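Local coordinates for protein NADH oxidase (Thermus thermophilus, PDB 6RVB) that reduces coenzyme A disulfide with NADH as a flavoprotein that carries FAD, at residues P121-E126 with V213-G218. Sequence-based numbering, arbitrary orientation.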
loop_
_atom_site.group_PDB
_atom_site.type_symbol
_atom_site.label_atom_id
_atom_site.label_comp_id
_atom_site.label_asym_id
_atom_site.label_seq_id
_atom_site.Cartn_x
_atom_site.Cartn_y
_atom_site.Cartn_z
ATOM N N PRO A 121 -32.865 -22.310 1.199
ATOM C CA PRO A 121 -34.169 -22.951 0.977
ATOM C C PRO A 121 -35.219 -22.232 1.779
ATOM O O PRO A 121 -35.457 -22.621 2.908
ATOM C CB PRO A 121 -33.955 -24.306 1.590
ATOM C CG PRO A 121 -32.974 -23.940 2.749
ATOM C CD PRO A 121 -32.124 -22.851 2.341
ATOM N N ILE A 122 -35.816 -21.220 1.171
ATOM C CA ILE A 122 -36.814 -20.414 1.793
ATOM C C ILE A 122 -38.001 -20.296 0.884
ATOM O O ILE A 122 -37.915 -19.775 -0.204
ATOM C CB ILE A 122 -36.295 -19.062 2.026
ATOM C CG1 ILE A 122 -35.113 -19.107 2.989
ATOM C CG2 ILE A 122 -37.350 -18.214 2.540
ATOM C CD1 ILE A 122 -34.588 -17.735 3.357
ATOM N N PRO A 123 -39.129 -20.775 1.336
ATOM C CA PRO A 123 -40.335 -20.610 0.546
ATOM C C PRO A 123 -40.573 -19.095 0.169
ATOM O O PRO A 123 -40.544 -18.213 1.042
ATOM C CB PRO A 123 -41.379 -21.156 1.510
ATOM C CG PRO A 123 -40.747 -20.766 2.920
ATOM C CD PRO A 123 -39.389 -21.119 2.739
ATOM N N GLY A 124 -40.790 -18.817 -1.115
ATOM C CA GLY A 124 -41.201 -17.485 -1.546
ATOM C C GLY A 124 -40.079 -16.824 -2.295
ATOM O O GLY A 124 -40.127 -15.676 -2.660
ATOM N N THR A 125 -39.046 -17.585 -2.533
ATOM C CA THR A 125 -37.886 -17.100 -3.188
ATOM C C THR A 125 -38.192 -16.854 -4.649
ATOM O O THR A 125 -37.546 -16.071 -5.326
ATOM C CB THR A 125 -36.866 -18.186 -3.096
ATOM O OG1 THR A 125 -36.242 -18.120 -1.823
ATOM C CG2 THR A 125 -35.835 -17.992 -4.109
ATOM N N GLU A 126 -39.199 -17.538 -5.135
ATOM C CA GLU A 126 -39.509 -17.502 -6.528
ATOM C C GLU A 126 -40.277 -16.271 -6.982
ATOM O O GLU A 126 -40.545 -16.148 -8.147
ATOM C CB GLU A 126 -40.265 -18.765 -6.890
ATOM C CG GLU A 126 -39.347 -19.938 -6.937
ATOM C CD GLU A 126 -38.121 -19.625 -7.846
ATOM O OE1 GLU A 126 -38.348 -19.309 -9.052
ATOM O OE2 GLU A 126 -36.945 -19.660 -7.363
ATOM N N VAL A 213 -34.084 -16.277 8.608
ATOM C CA VAL A 213 -35.174 -15.892 7.696
ATOM C C VAL A 213 -36.139 -17.052 7.380
ATOM O O VAL A 213 -35.722 -18.105 6.957
ATOM C CB VAL A 213 -34.656 -15.274 6.418
ATOM C CG1 VAL A 213 -35.776 -15.121 5.443
ATOM C CG2 VAL A 213 -34.006 -13.961 6.721
ATOM N N GLU A 214 -37.430 -16.877 7.586
ATOM C CA GLU A 214 -38.340 -18.009 7.465
ATOM C C GLU A 214 -39.196 -18.062 6.230
ATOM O O GLU A 214 -39.534 -19.148 5.796
ATOM C CB GLU A 214 -39.230 -18.101 8.668
ATOM C CG GLU A 214 -38.684 -18.880 9.818
ATOM C CD GLU A 214 -39.210 -18.339 11.154
ATOM O OE1 GLU A 214 -40.025 -17.348 11.153
ATOM O OE2 GLU A 214 -38.790 -18.911 12.198
ATOM N N ALA A 215 -39.578 -16.924 5.660
ATOM C CA ALA A 215 -40.202 -16.962 4.333
ATOM C C ALA A 215 -40.407 -15.629 3.760
ATOM O O ALA A 215 -40.452 -14.707 4.504
ATOM C CB ALA A 215 -41.477 -17.630 4.394
ATOM N N PHE A 216 -40.555 -15.560 2.442
ATOM C CA PHE A 216 -40.756 -14.305 1.801
ATOM C C PHE A 216 -42.204 -14.149 1.544
ATOM O O PHE A 216 -42.741 -14.943 0.821
ATOM C CB PHE A 216 -39.962 -14.219 0.519
ATOM C CG PHE A 216 -38.500 -14.199 0.750
ATOM C CD1 PHE A 216 -37.894 -13.183 1.480
ATOM C CD2 PHE A 216 -37.719 -15.208 0.256
ATOM C CE1 PHE A 216 -36.576 -13.169 1.695
ATOM C CE2 PHE A 216 -36.360 -15.216 0.463
ATOM C CZ PHE A 216 -35.793 -14.184 1.186
ATOM N N ARG A 217 -42.836 -13.124 2.129
ATOM C CA ARG A 217 -44.311 -13.069 2.090
ATOM C C ARG A 217 -44.816 -12.403 0.805
ATOM O O ARG A 217 -44.306 -11.370 0.407
ATOM C CB ARG A 217 -44.952 -12.482 3.405
ATOM C CG ARG A 217 -46.138 -11.550 3.128
ATOM C CD ARG A 217 -46.551 -10.673 4.283
ATOM N NE ARG A 217 -46.306 -11.260 5.599
ATOM C CZ ARG A 217 -46.385 -10.525 6.701
ATOM N NH1 ARG A 217 -46.714 -9.223 6.538
ATOM N NH2 ARG A 217 -46.146 -11.060 7.916
ATOM N N GLY A 218 -45.798 -13.006 0.141
ATOM C CA GLY A 218 -46.436 -12.296 -0.953
ATOM C C GLY A 218 -47.234 -13.245 -1.751
ATOM O O GLY A 218 -47.210 -14.429 -1.446
#
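I122 CG2 meets F216 CE2, and the torsions of both side chains place them there. In I122, chi1 (-63°) puts CG1 beside the backbone N and leaves CG2 anti to it. CG2 reaches F216 CE2 obliquely at 3.8 Å and also touches A215 CA. The extended chi2 (-176°) carries I122 CD1 to 3.5 Å from V213 CG1, and these two side chains cross at about a right angle. F216 CG likewise lies beside its own backbone N (chi1 -67°), which lets the ring lie against I122 and T125. T125 OG1 sits at the ring edge, near the ring plane, 3.7 Å from F216 CE2.

I122 to T125 form a type II beta turn. T125 OG1 donates to I122 O at 2.9 Å, in the carbonyl plane and on a lone pair. G124 is the third residue of the turn, with a positive phi that suits glycine. G124 O lies 3.5 Å from F216 CB. At the middle of the turn, F216 N donates a nearly straight hydrogen bond of 3.0 Å to P123 O. P123 CG lies 3.5 Å from A215 CB.

E214 and A215 form a classic beta bulge opposite E226 on the next strand. L155 of strand 151-155 touches I122, V213 and F216. The contact thus ties the loop before strand 130-131 to an edge strand of the small antiparallel sheet in the NADH-binding region. The V213 side chain is about 4 Å from bound NAD.

One backbone bond sets the P123 carbonyl against the F216 amide. Most other contacts are apolar, so the hold depends mainly on shape and hydrophobic burial.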